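Local structure of alpha-glucosidase (5HQA) at residues A[12-17]-A[83-88]; A[21-26]-A[34-39]; A[493-498]-A[511-516]; A[506-511]-A[622-627]; A[393-398]-A[405-410]. The protein probably hydrolyses alpha-glucosidic bonds as a chloride-activated, calcium-binding family 97 glycoside hydrolase, here with acarbose bound. All blocks are in the same frame, centred on the assembly; numbering follows the deposited sequence. Where two conformers were deposited one is given.

Interaction 1 of 5, residues A[12-17]-A[83-88]; sequences IIISDE and VTVTFA. With FMT (formic acid), chain I.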
# COMPACT_ATOMS: atom_id res chain seq x y z
N ILE A 12 3.78 -8.23 26.48
CA ILE A 12 5.15 -8.35 25.97
C ILE A 12 6.09 -8.43 27.15
O ILE A 12 6.07 -7.55 28.03
CB ILE A 12 5.53 -7.17 25.05
CG1 ILE A 12 4.52 -7.00 23.91
CG2 ILE A 12 6.94 -7.36 24.51
CD1 ILE A 12 3.51 -5.90 24.15
N ILE A 13 6.93 -9.46 27.18
CA ILE A 13 7.95 -9.63 28.21
C ILE A 13 9.30 -9.41 27.56
O ILE A 13 9.65 -10.10 26.59
CB ILE A 13 7.89 -11.01 28.88
CG1 ILE A 13 6.56 -11.21 29.59
CG2 ILE A 13 9.03 -11.14 29.88
CD1 ILE A 13 6.40 -12.61 30.12
N ILE A 14 10.06 -8.45 28.08
CA ILE A 14 11.39 -8.12 27.59
C ILE A 14 12.40 -8.64 28.61
O ILE A 14 12.25 -8.39 29.81
CB ILE A 14 11.55 -6.61 27.35
CG1 ILE A 14 10.46 -6.09 26.41
CG2 ILE A 14 12.92 -6.33 26.77
CD1 ILE A 14 9.25 -5.50 27.12
N SER A 15 13.40 -9.38 28.14
CA SER A 15 14.23 -10.18 29.01
C SER A 15 15.71 -9.97 28.67
O SER A 15 16.06 -9.54 27.57
CB SER A 15 13.85 -11.66 28.88
OG SER A 15 14.69 -12.47 29.68
N ASP A 16 16.58 -10.27 29.64
CA ASP A 16 18.01 -10.29 29.37
C ASP A 16 18.65 -11.59 29.83
O ASP A 16 19.88 -11.65 30.01
CB ASP A 16 18.72 -9.09 30.02
CG ASP A 16 18.58 -9.04 31.54
OD1 ASP A 16 18.13 -10.04 32.15
OD2 ASP A 16 18.92 -7.99 32.12
N GLU A 17 17.85 -12.64 30.04
CA GLU A 17 18.37 -13.90 30.54
C GLU A 17 18.95 -14.77 29.43
O GLU A 17 19.85 -15.57 29.68
CB GLU A 17 17.26 -14.63 31.29
CG GLU A 17 16.75 -13.83 32.47
CD GLU A 17 15.62 -14.53 33.21
OE1 GLU A 17 15.17 -15.59 32.74
OE2 GLU A 17 15.20 -14.00 34.27
N VAL A 83 6.74 1.24 27.04
CA VAL A 83 7.88 1.06 27.93
C VAL A 83 9.16 1.23 27.13
O VAL A 83 9.28 0.72 26.01
CB VAL A 83 7.86 -0.31 28.66
CG1 VAL A 83 8.07 -1.47 27.69
CG2 VAL A 83 8.91 -0.33 29.80
N THR A 84 10.11 1.97 27.69
CA THR A 84 11.44 2.07 27.14
C THR A 84 12.37 1.26 28.03
O THR A 84 12.47 1.52 29.24
CB THR A 84 11.89 3.53 27.05
OG1 THR A 84 10.94 4.26 26.27
CG2 THR A 84 13.26 3.61 26.38
N VAL A 85 13.02 0.25 27.44
CA VAL A 85 13.90 -0.66 28.16
C VAL A 85 15.33 -0.32 27.78
O VAL A 85 15.67 -0.33 26.59
CB VAL A 85 13.58 -2.12 27.83
CG1 VAL A 85 14.45 -3.04 28.66
CG2 VAL A 85 12.10 -2.41 28.06
N THR A 86 16.16 0.00 28.77
CA THR A 86 17.54 0.36 28.51
C THR A 86 18.44 -0.83 28.82
O THR A 86 18.33 -1.43 29.89
CB THR A 86 17.97 1.58 29.34
OG1 THR A 86 17.18 2.70 28.95
CG2 THR A 86 19.43 1.90 29.10
N PHE A 87 19.31 -1.17 27.87
CA PHE A 87 20.27 -2.25 28.00
C PHE A 87 21.68 -1.66 28.04
O PHE A 87 21.98 -0.70 27.34
CB PHE A 87 20.20 -3.22 26.82
CG PHE A 87 18.86 -3.86 26.64
CD1 PHE A 87 18.56 -5.06 27.27
CD2 PHE A 87 17.90 -3.28 25.83
CE1 PHE A 87 17.32 -5.67 27.10
CE2 PHE A 87 16.67 -3.88 25.65
CZ PHE A 87 16.38 -5.08 26.28
N ALA A 88 22.55 -2.27 28.84
CA ALA A 88 23.92 -1.82 28.90
C ALA A 88 24.85 -3.01 29.05
O ALA A 88 24.52 -3.99 29.72
CB ALA A 88 24.15 -0.83 30.05
C FMT I . 11.17 7.75 27.80
O1 FMT I . 12.20 7.29 27.31
O2 FMT I . 10.53 8.68 27.30
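Strands 12-15 and 83-88, which meet through Ile14, Val83, Val85 and Phe87, run in nearly the same direction, 15° apart, with their axes 9.5 Å from each other, too far for backbone pairing. Side chains fill the interval, and Ile14 does most of the work with its two branches. Its CD1 reaches Val83 CG1 at 4.2 Å, while CG2 faces Val85 CG1 tip to tip at 4.1 Å. CG2, placed opposite the backbone N with CG1 beside that N (chi1 -55°), also meets Phe87 CZ at 3.7 Å, the closest approach here. It does so at the ring edge, the two side chains crossing at about a right angle. Ser15 O lies at the same ring's edge, 4.1 Å from Phe87 CE1. At the strand's end, Ser15 OG accepts from Glu17 N at 3.2 Å in an ST turn, and Asp16 OD2 holds the backbone N of Ile54. The other side of strand 83-88 carries Thr84, which weakly approaches a formic acid molecule, also bound by Gln60 and Arg100. Ile14 further touches Phe101, and Tyr97 meets the Phe87 ring. Two antiparallel sheets facing each other through an apolar interior make a beta sandwich, consistent with the galactose mutarotase-like N-terminal part of family 97 enzymes.

Interaction 2 of 5, residues A[21-26]-A[34-39]; sequences PSYSIS and NNSALG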
# COMPACT_ATOMS: atom_id res chain seq x y z
N PRO A 21 19.62 -9.77 24.79
CA PRO A 21 18.28 -9.24 25.05
C PRO A 21 17.26 -9.92 24.15
O PRO A 21 17.57 -10.32 23.03
CB PRO A 21 18.43 -7.76 24.70
CG PRO A 21 19.85 -7.46 25.04
CD PRO A 21 20.65 -8.72 24.83
N SER A 22 16.03 -10.06 24.64
CA SER A 22 15.02 -10.75 23.86
C SER A 22 13.64 -10.30 24.32
O SER A 22 13.49 -9.70 25.39
CB SER A 22 15.17 -12.28 23.98
OG SER A 22 14.96 -12.70 25.32
N TYR A 23 12.64 -10.61 23.51
CA TYR A 23 11.26 -10.34 23.88
C TYR A 23 10.40 -11.53 23.48
O TYR A 23 10.78 -12.34 22.63
CB TYR A 23 10.73 -9.04 23.23
CG TYR A 23 10.43 -9.21 21.76
CD1 TYR A 23 11.46 -9.17 20.82
CD2 TYR A 23 9.14 -9.46 21.32
CE1 TYR A 23 11.20 -9.37 19.47
CE2 TYR A 23 8.87 -9.66 19.98
CZ TYR A 23 9.90 -9.60 19.06
OH TYR A 23 9.62 -9.80 17.73
N SER A 24 9.25 -11.65 24.14
CA SER A 24 8.23 -12.63 23.77
C SER A 24 6.86 -11.98 23.96
O SER A 24 6.73 -10.97 24.66
CB SER A 24 8.34 -13.92 24.60
OG SER A 24 8.08 -13.65 25.97
N ILE A 25 5.84 -12.55 23.32
CA ILE A 25 4.51 -11.95 23.34
C ILE A 25 3.48 -13.04 23.55
O ILE A 25 3.52 -14.08 22.88
CB ILE A 25 4.21 -11.19 22.03
CG1 ILE A 25 5.28 -10.12 21.75
CG2 ILE A 25 2.80 -10.57 22.09
CD1 ILE A 25 5.06 -9.39 20.46
N SER A 26 2.54 -12.80 24.46
CA SER A 26 1.37 -13.65 24.60
C SER A 26 0.11 -12.90 24.20
O SER A 26 0.04 -11.67 24.30
CB SER A 26 1.23 -14.17 26.04
OG SER A 26 0.93 -13.10 26.91
N ASN A 34 7.62 -16.58 20.69
CA ASN A 34 8.58 -17.09 21.65
C ASN A 34 9.74 -16.12 21.79
O ASN A 34 9.82 -15.12 21.08
CB ASN A 34 9.08 -18.46 21.20
CG ASN A 34 8.03 -19.55 21.34
OD1 ASN A 34 7.16 -19.48 22.19
ND2 ASN A 34 8.12 -20.57 20.49
N ASN A 35 10.65 -16.42 22.72
CA ASN A 35 11.87 -15.63 22.90
C ASN A 35 12.48 -15.26 21.56
O ASN A 35 12.82 -16.14 20.76
CB ASN A 35 12.91 -16.40 23.72
CG ASN A 35 12.47 -16.65 25.14
OD1 ASN A 35 11.81 -15.82 25.75
ND2 ASN A 35 12.84 -17.81 25.67
N SER A 36 12.62 -13.96 21.31
CA SER A 36 13.08 -13.44 20.03
C SER A 36 14.21 -12.45 20.28
O SER A 36 14.05 -11.53 21.08
CB SER A 36 11.93 -12.74 19.29
OG SER A 36 10.87 -13.65 19.04
N ALA A 37 15.34 -12.64 19.59
CA ALA A 37 16.55 -11.88 19.85
C ALA A 37 16.43 -10.42 19.42
O ALA A 37 15.62 -10.06 18.56
CB ALA A 37 17.75 -12.53 19.14
N LEU A 38 17.28 -9.57 20.02
CA LEU A 38 17.42 -8.16 19.70
C LEU A 38 18.90 -7.82 19.58
O LEU A 38 19.72 -8.39 20.31
CB LEU A 38 16.80 -7.28 20.80
CG LEU A 38 15.32 -7.54 21.07
CD1 LEU A 38 14.90 -6.89 22.39
CD2 LEU A 38 14.47 -7.04 19.92
N GLY A 39 19.25 -6.90 18.69
CA GLY A 39 20.62 -6.43 18.62
C GLY A 39 21.07 -6.09 17.20
O GLY A 39 20.27 -6.04 16.27
O HOH W 1 12.42 -13.49 25.65
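Tyr23 O accepts from Ser36 N at 2.8 Å, and the CA-H of Asn35 leans on the same oxygen. In return Ser36 O receives Tyr23 N at 3.0 Å, with Ser22 CA equally close to this carbonyl. Leu38 N adds a weak bond to Pro21 O. These exchanges join the strands of a beta hairpin, 22-27 with 30-42, in which Tyr23 and Ser36 form an antiparallel hydrogen-bonded pair and Ser22 and Ala37 the adjoining non-hydrogen-bonded one. On the face of Tyr23 and Ser36, the tyrosine CG sits between its own backbone N and carbonyl carbon (chi1 74°), which brings the ring over the neighbouring strand. Ser36 CB packs over one ring face, 3.9 Å from the centroid, in a CH-pi contact. The Leu38 and Tyr23 side chains cross at about a right angle, Leu38 CD2 3.8 Å from Tyr23 CD1. The phenol oxygen goes on to Glu131 O in strand 122-134, to which Ser36 OG is also tied through Ala133 N. That serine hydroxyl donates to Asn34 O as well, at 2.7 Å from OG, which fixes its rotation.

Interaction 3 of 5, residues A[493-498]-A[511-516]; sequences GIFDLS and TTLAKQ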
# COMPACT_ATOMS: atom_id res chain seq x y z
N GLY A 493 -11.87 -1.18 -12.18
CA GLY A 493 -12.93 -0.70 -13.06
C GLY A 493 -12.84 -1.09 -14.52
O GLY A 493 -13.23 -0.31 -15.40
N ILE A 494 -12.35 -2.29 -14.82
CA ILE A 494 -12.35 -2.75 -16.21
C ILE A 494 -13.73 -3.29 -16.54
O ILE A 494 -14.23 -4.22 -15.90
CB ILE A 494 -11.26 -3.82 -16.45
CG1 ILE A 494 -9.86 -3.21 -16.27
CG2 ILE A 494 -11.38 -4.42 -17.85
CD1 ILE A 494 -9.57 -2.05 -17.23
N PHE A 495 -14.37 -2.69 -17.55
CA PHE A 495 -15.71 -3.07 -17.98
C PHE A 495 -15.71 -4.00 -19.18
O PHE A 495 -16.61 -4.83 -19.30
CB PHE A 495 -16.54 -1.83 -18.34
CG PHE A 495 -17.25 -1.22 -17.17
CD1 PHE A 495 -16.82 -1.45 -15.88
CD2 PHE A 495 -18.36 -0.41 -17.36
CE1 PHE A 495 -17.48 -0.88 -14.79
CE2 PHE A 495 -19.04 0.16 -16.29
CZ PHE A 495 -18.60 -0.08 -15.00
N ASP A 496 -14.77 -3.85 -20.11
CA ASP A 496 -14.62 -4.81 -21.19
C ASP A 496 -13.60 -5.85 -20.72
O ASP A 496 -12.39 -5.61 -20.72
CB ASP A 496 -14.18 -4.14 -22.49
CG ASP A 496 -13.90 -5.16 -23.60
OD1 ASP A 496 -14.34 -6.33 -23.46
OD2 ASP A 496 -13.24 -4.80 -24.60
N LEU A 497 -14.11 -7.01 -20.31
CA LEU A 497 -13.30 -8.12 -19.86
C LEU A 497 -12.97 -9.09 -20.98
O LEU A 497 -12.37 -10.14 -20.71
CB LEU A 497 -14.01 -8.87 -18.73
CG LEU A 497 -14.45 -8.01 -17.55
CD1 LEU A 497 -15.47 -8.77 -16.73
CD2 LEU A 497 -13.24 -7.67 -16.69
N SER A 498 -13.35 -8.77 -22.22
CA SER A 498 -13.36 -9.72 -23.32
C SER A 498 -12.31 -9.44 -24.39
O SER A 498 -12.32 -10.10 -25.43
CB SER A 498 -14.74 -9.75 -23.99
OG SER A 498 -15.76 -10.07 -23.07
N THR A 511 -12.59 -12.05 -13.10
CA THR A 511 -13.61 -11.57 -12.17
C THR A 511 -14.91 -11.35 -12.95
O THR A 511 -14.93 -11.37 -14.18
CB THR A 511 -13.23 -10.25 -11.48
OG1 THR A 511 -13.52 -9.15 -12.34
CG2 THR A 511 -11.75 -10.21 -11.08
N THR A 512 -15.99 -11.14 -12.20
CA THR A 512 -17.23 -10.65 -12.78
C THR A 512 -17.20 -9.12 -12.85
O THR A 512 -16.31 -8.46 -12.30
CB THR A 512 -18.45 -11.10 -11.96
OG1 THR A 512 -18.41 -10.46 -10.68
CG2 THR A 512 -18.47 -12.61 -11.79
N LEU A 513 -18.21 -8.57 -13.52
CA LEU A 513 -18.34 -7.12 -13.63
C LEU A 513 -18.61 -6.49 -12.27
O LEU A 513 -18.02 -5.46 -11.92
CB LEU A 513 -19.46 -6.79 -14.61
CG LEU A 513 -19.80 -5.32 -14.86
CD1 LEU A 513 -18.59 -4.58 -15.42
CD2 LEU A 513 -20.97 -5.24 -15.84
N ALA A 514 -19.51 -7.09 -11.49
CA ALA A 514 -19.82 -6.53 -10.18
C ALA A 514 -18.59 -6.52 -9.27
O ALA A 514 -18.43 -5.61 -8.45
CB ALA A 514 -20.97 -7.30 -9.53
N LYS A 515 -17.69 -7.50 -9.42
CA LYS A 515 -16.48 -7.48 -8.61
C LYS A 515 -15.62 -6.26 -8.95
O LYS A 515 -14.99 -5.67 -8.06
CB LYS A 515 -15.69 -8.78 -8.80
CG LYS A 515 -14.34 -8.81 -8.07
CD LYS A 515 -13.89 -10.25 -7.84
CE LYS A 515 -12.47 -10.33 -7.32
NZ LYS A 515 -12.04 -11.76 -7.26
N GLN A 516 -15.60 -5.86 -10.23
CA GLN A 516 -14.86 -4.66 -10.60
C GLN A 516 -15.42 -3.42 -9.90
O GLN A 516 -14.66 -2.52 -9.52
CB GLN A 516 -14.88 -4.46 -12.12
CG GLN A 516 -14.07 -5.49 -12.89
CD GLN A 516 -12.59 -5.43 -12.53
OE1 GLN A 516 -11.98 -4.36 -12.56
NE2 GLN A 516 -12.03 -6.58 -12.15
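Leu513, in the first turn of helix 513-522 of the TIM-barrel-type catalytic domain, lays CD1 over one face of the Phe495 ring, 4.0 Å from its centroid in a CH-pi contact. The two side chains slant across each other, and Tyr537 meets the same aromatic ring edge-to-face. Thr512 is the N-cap of this helix: its OG1 accepts from Lys515 N and also pairs with Asp618. One turn on, Gln516 points at the loop and bends at chi2 (-62°), bringing its amide to the backbone of 493-494. Its OE1 accepts two backbone N-H groups, from Ile494 N at 3.1 Å and from Gly493 N at 3.2 Å, and Gln460 NE2 as well. The other end of the amide is held flat by an almost straight bond (173°) from NE2 to Thr511 OG1, 3.0 Å long and in the amide plane. Leu497 CD1 rests 3.7 Å from Thr511 O. The carbonyl oxygen of Ile494 is buried without a polar partner and lies 3.3 Å from Gln516 CG.

Interaction 4 of 5, residues A[506-511]-A[622-627]; sequences TNRPQT and AEWKNN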
# COMPACT_ATOMS: atom_id res chain seq x y z
N THR A 506 -7.20 -17.01 -20.78
CA THR A 506 -6.77 -15.81 -21.49
C THR A 506 -6.31 -14.78 -20.48
O THR A 506 -6.63 -14.86 -19.29
CB THR A 506 -7.91 -15.23 -22.34
OG1 THR A 506 -9.07 -15.10 -21.51
CG2 THR A 506 -8.24 -16.14 -23.49
N ASN A 507 -5.55 -13.79 -20.97
CA ASN A 507 -5.15 -12.66 -20.13
C ASN A 507 -6.32 -11.68 -20.04
O ASN A 507 -6.63 -10.99 -21.01
CB ASN A 507 -3.90 -11.98 -20.68
CG ASN A 507 -2.62 -12.74 -20.34
OD1 ASN A 507 -2.44 -13.24 -19.22
ND2 ASN A 507 -1.72 -12.83 -21.32
N ARG A 508 -6.96 -11.63 -18.88
CA ARG A 508 -8.10 -10.78 -18.59
C ARG A 508 -8.26 -10.73 -17.09
O ARG A 508 -7.74 -11.61 -16.39
CB ARG A 508 -9.38 -11.33 -19.24
CG ARG A 508 -9.54 -12.82 -18.97
CD ARG A 508 -10.98 -13.32 -19.09
NE ARG A 508 -11.85 -12.81 -18.03
CZ ARG A 508 -12.99 -13.39 -17.65
NH1 ARG A 508 -13.38 -14.52 -18.23
NH2 ARG A 508 -13.72 -12.84 -16.69
N PRO A 509 -8.97 -9.74 -16.54
CA PRO A 509 -9.37 -9.85 -15.13
C PRO A 509 -10.25 -11.07 -14.97
O PRO A 509 -11.24 -11.24 -15.69
CB PRO A 509 -10.13 -8.54 -14.86
CG PRO A 509 -9.67 -7.59 -15.95
CD PRO A 509 -9.45 -8.48 -17.15
N GLN A 510 -9.85 -11.96 -14.07
CA GLN A 510 -10.60 -13.19 -13.84
C GLN A 510 -11.65 -12.94 -12.75
O GLN A 510 -11.60 -13.47 -11.65
CB GLN A 510 -9.65 -14.32 -13.47
CG GLN A 510 -8.70 -14.62 -14.63
CD GLN A 510 -7.90 -15.89 -14.42
OE1 GLN A 510 -7.53 -16.23 -13.29
NE2 GLN A 510 -7.65 -16.61 -15.51
N THR A 511 -12.59 -12.05 -13.10
CA THR A 511 -13.61 -11.57 -12.17
C THR A 511 -14.91 -11.35 -12.95
O THR A 511 -14.93 -11.37 -14.18
CB THR A 511 -13.23 -10.25 -11.48
OG1 THR A 511 -13.52 -9.15 -12.34
CG2 THR A 511 -11.75 -10.21 -11.08
N ALA A 622 -24.50 -15.38 -13.12
CA ALA A 622 -23.14 -14.90 -13.30
C ALA A 622 -22.12 -15.93 -12.85
O ALA A 622 -22.31 -16.62 -11.84
CB ALA A 622 -22.93 -13.60 -12.53
N GLU A 623 -21.03 -16.05 -13.60
CA GLU A 623 -19.84 -16.78 -13.19
C GLU A 623 -18.69 -16.26 -14.03
O GLU A 623 -18.88 -15.99 -15.22
CB GLU A 623 -20.02 -18.30 -13.33
CG GLU A 623 -20.23 -18.80 -14.75
CD GLU A 623 -18.92 -19.07 -15.49
OE1 GLU A 623 -18.96 -19.19 -16.73
OE2 GLU A 623 -17.85 -19.17 -14.83
N TRP A 624 -17.51 -16.11 -13.43
CA TRP A 624 -16.51 -15.23 -14.04
C TRP A 624 -15.97 -15.76 -15.37
O TRP A 624 -15.55 -14.96 -16.21
CB TRP A 624 -15.35 -14.98 -13.07
CG TRP A 624 -14.42 -16.15 -12.81
CD1 TRP A 624 -14.49 -17.05 -11.79
CD2 TRP A 624 -13.25 -16.50 -13.57
NE1 TRP A 624 -13.45 -17.96 -11.88
CE2 TRP A 624 -12.67 -17.63 -12.96
CE3 TRP A 624 -12.64 -15.97 -14.72
CZ2 TRP A 624 -11.52 -18.25 -13.45
CZ3 TRP A 624 -11.49 -16.59 -15.21
CH2 TRP A 624 -10.94 -17.71 -14.57
N LYS A 625 -15.97 -17.08 -15.59
CA LYS A 625 -15.26 -17.63 -16.74
C LYS A 625 -15.93 -17.26 -18.06
O LYS A 625 -15.31 -16.67 -18.95
CB LYS A 625 -15.13 -19.15 -16.61
CG LYS A 625 -14.23 -19.55 -15.45
CD LYS A 625 -14.12 -21.06 -15.31
CE LYS A 625 -13.19 -21.43 -14.16
NZ LYS A 625 -13.24 -22.89 -13.87
N ASN A 626 -17.20 -17.62 -18.21
CA ASN A 626 -17.90 -17.38 -19.46
C ASN A 626 -19.15 -16.53 -19.31
O ASN A 626 -19.75 -16.17 -20.32
CB ASN A 626 -18.24 -18.72 -20.13
CG ASN A 626 -16.99 -19.50 -20.50
OD1 ASN A 626 -16.23 -19.08 -21.38
ND2 ASN A 626 -16.74 -20.60 -19.82
N ASN A 627 -19.53 -16.17 -18.09
CA ASN A 627 -20.70 -15.30 -17.93
C ASN A 627 -20.41 -14.19 -16.93
O ASN A 627 -21.15 -14.03 -15.95
CB ASN A 627 -21.90 -16.14 -17.50
CG ASN A 627 -23.21 -15.44 -17.74
OD1 ASN A 627 -23.31 -14.54 -18.57
ND2 ASN A 627 -24.25 -15.86 -17.02
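Arg508 reaches the backbone of Trp624 and Lys625 with its guanidinium end. Its CB packs against Leu497 O. CG stands between the backbone N and the carbonyl carbon (chi1 47°), and the chain then bends at chi3 (-69°), turning the head group back over its own main chain. There NE donates to Pro509 O at 2.9 Å, from above the carbonyl plane. The indole edge comes over one guanidinium face, Trp624 CE3 3.9 Å from Arg508 CZ, the planes 69° apart. At the tip, NH1 and NH2 share one acceptor: Trp624 O is 2.8 Å from NH2 and 3.0 Å from NH1, both nitrogens coming from the same face of the carbonyl. NH1 also bonds weakly to Lys625 O. A leucine in place of Arg508 would probably leave the Trp624 and Pro509 carbonyls without these donors and the 622-627 loop less firmly held. The indole itself is sandwiched: Gln510 CB covers one face, 3.8 Å from the six-membered ring centroid, and Lys625 CG the other. Gln510, centre of an inverse gamma turn, lies alongside the tryptophan, pointing the same way. The contact thus joins the loop leading into helix 513-522 of the catalytic barrel domain to the connection between strands 611-618 and 631-638 of the C-terminal beta domain.

Interaction 5 of 5, residues A[393-398]-A[405-410]; sequences GGNIKR and ARHEWH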
# COMPACT_ATOMS: atom_id res chain seq x y z
N GLY A 393 14.42 -6.68 -9.76
CA GLY A 393 14.93 -6.63 -8.40
C GLY A 393 16.44 -6.45 -8.36
O GLY A 393 17.17 -7.12 -9.09
N GLY A 394 16.92 -5.52 -7.54
CA GLY A 394 18.34 -5.26 -7.43
C GLY A 394 18.96 -4.50 -8.58
O GLY A 394 20.19 -4.38 -8.63
N ASN A 395 18.16 -3.97 -9.52
CA ASN A 395 18.72 -3.34 -10.72
C ASN A 395 18.29 -1.89 -10.89
O ASN A 395 18.27 -1.37 -12.01
CB ASN A 395 18.37 -4.16 -11.96
CG ASN A 395 19.26 -5.36 -12.10
OD1 ASN A 395 20.34 -5.27 -12.67
ND2 ASN A 395 18.84 -6.49 -11.54
N ILE A 396 17.96 -1.20 -9.80
CA ILE A 396 18.01 0.26 -9.83
C ILE A 396 19.40 0.67 -10.29
O ILE A 396 20.41 0.11 -9.84
CB ILE A 396 17.69 0.84 -8.43
CG1 ILE A 396 16.21 0.64 -8.07
CG2 ILE A 396 18.09 2.32 -8.36
CD1 ILE A 396 15.25 1.50 -8.88
N LYS A 397 19.47 1.64 -11.19
CA LYS A 397 20.75 2.16 -11.66
C LYS A 397 20.96 3.56 -11.09
O LYS A 397 20.11 4.45 -11.26
CB LYS A 397 20.79 2.21 -13.19
CG LYS A 397 22.07 2.79 -13.76
CD LYS A 397 22.00 2.82 -15.28
CE LYS A 397 23.20 3.49 -15.88
NZ LYS A 397 23.18 3.40 -17.37
N ARG A 398 22.09 3.75 -10.40
CA ARG A 398 22.54 5.08 -10.01
C ARG A 398 23.96 5.30 -10.51
O ARG A 398 24.70 4.34 -10.77
CB ARG A 398 22.49 5.29 -8.49
CG ARG A 398 23.52 4.48 -7.73
CD ARG A 398 23.40 4.70 -6.23
NE ARG A 398 24.39 3.92 -5.50
CZ ARG A 398 25.54 4.40 -5.05
NH1 ARG A 398 26.39 3.61 -4.41
NH2 ARG A 398 25.84 5.69 -5.24
N ALA A 405 28.54 3.58 -12.60
CA ALA A 405 27.22 3.01 -12.40
C ALA A 405 27.23 1.95 -11.31
O ALA A 405 28.14 1.12 -11.23
CB ALA A 405 26.71 2.40 -13.70
N ARG A 406 26.21 1.98 -10.46
CA ARG A 406 25.99 0.98 -9.43
C ARG A 406 24.55 0.49 -9.52
O ARG A 406 23.65 1.25 -9.87
CB ARG A 406 26.22 1.54 -8.03
CG ARG A 406 27.53 2.26 -7.84
CD ARG A 406 28.73 1.31 -7.77
NE ARG A 406 29.96 2.09 -7.70
CZ ARG A 406 31.17 1.63 -7.95
NH1 ARG A 406 31.35 0.36 -8.31
NH2 ARG A 406 32.21 2.45 -7.85
N HIS A 407 24.34 -0.78 -9.18
CA HIS A 407 23.00 -1.34 -9.10
C HIS A 407 22.57 -1.43 -7.64
O HIS A 407 23.33 -1.89 -6.79
CB HIS A 407 22.95 -2.72 -9.74
CG HIS A 407 22.86 -2.67 -11.24
ND1 HIS A 407 23.61 -3.50 -12.06
CD2 HIS A 407 22.12 -1.89 -12.06
CE1 HIS A 407 23.32 -3.23 -13.32
NE2 HIS A 407 22.42 -2.26 -13.35
N GLU A 408 21.33 -1.00 -7.37
CA GLU A 408 20.79 -0.99 -6.02
C GLU A 408 19.42 -1.65 -6.02
O GLU A 408 18.80 -1.85 -7.07
CB GLU A 408 20.68 0.45 -5.48
CG GLU A 408 21.98 1.25 -5.56
CD GLU A 408 23.06 0.80 -4.58
OE1 GLU A 408 22.79 -0.07 -3.71
OE2 GLU A 408 24.20 1.33 -4.67
N TRP A 409 18.96 -1.98 -4.82
CA TRP A 409 17.61 -2.49 -4.60
C TRP A 409 16.62 -1.35 -4.45
O TRP A 409 16.94 -0.28 -3.92
CB TRP A 409 17.57 -3.35 -3.34
CG TRP A 409 18.31 -4.64 -3.47
CD1 TRP A 409 19.62 -4.88 -3.15
CD2 TRP A 409 17.79 -5.89 -3.95
NE1 TRP A 409 19.94 -6.19 -3.41
CE2 TRP A 409 18.84 -6.83 -3.90
CE3 TRP A 409 16.52 -6.29 -4.41
CZ2 TRP A 409 18.66 -8.16 -4.31
CZ3 TRP A 409 16.36 -7.62 -4.83
CH2 TRP A 409 17.43 -8.53 -4.77
N HIS A 410 15.37 -1.60 -4.89
CA HIS A 410 14.30 -0.64 -4.66
C HIS A 410 14.06 -0.38 -3.19
O HIS A 410 13.51 0.67 -2.84
CB HIS A 410 12.98 -1.12 -5.28
CG HIS A 410 12.95 -1.10 -6.77
ND1 HIS A 410 13.67 -2.00 -7.54
CD2 HIS A 410 12.27 -0.32 -7.64
CE1 HIS A 410 13.44 -1.75 -8.82
NE2 HIS A 410 12.60 -0.74 -8.91
O HOH W 2 14.85 -4.05 -6.21
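A beta hairpin, strands 396-399 and 405-408 of the catalytic domain, joins segments 393-398 and 405-410, and its far end leads to His410, near the calcium ligand Glu437. Ile396 with Glu408 and Arg398 with Arg406 are antiparallel hydrogen-bonded pairs, Lys397 with His407 the non-hydrogen-bonded pair between them. On the face shared by Arg398, Arg406 and Glu408, the arginine runs extended from CG to NE and forms a salt bridge, Arg398 NE to Glu408 OE2 at 2.7 Å and nearly straight (163°). The carboxylate oxygen is met on its anti side, while NH1 adds a weak bond to it. Arg406 CG covers one guanidinium face, and Phe414 supplies a cation-pi contact. A methionine replacing Arg398 would probably leave OE2 of Glu408 without its charged mate and the cation-pi contact with Phe414 lost. Across the hairpin, Asn395 OD1 stands over the centre of the His407 ring. Gly394 CA sits over the Trp409 six-membered ring, 3.7 Å from its centroid, where a side chain would be tight. Ile396 CD1 lies over one face of the His410 ring, whose NE2 pairs with Tyr389 O and which is about 4 Å from the side chain of Glu437. A water joins Gly394 N, at 2.9 Å, to His410 N at 2.8 Å and His410 ND1 at 2.7 Å.

Overall arrangement
Interactions 1 and 2 lie in the N-terminal domain: strand 10-15 pairs edge to edge with strand 22-27 of the interaction 2 hairpin, interaction 1 packs that sheet against the one holding strand 75-89, and Pro21 packs on Phe87. Interactions 3 and 4 share Thr511 and form a buried cluster on the other side of the chain, 8 Å apart between centres, where side chains bond mainly to loop carbonyls and N-H groups. Interaction 5 stands apart, its centre at least 34 Å from any other. Like interaction 2 it is a partly buried hairpin, but it adds a salt bridge and comes closest to the calcium site, whereas interaction 1 is almost wholly apolar across its strands.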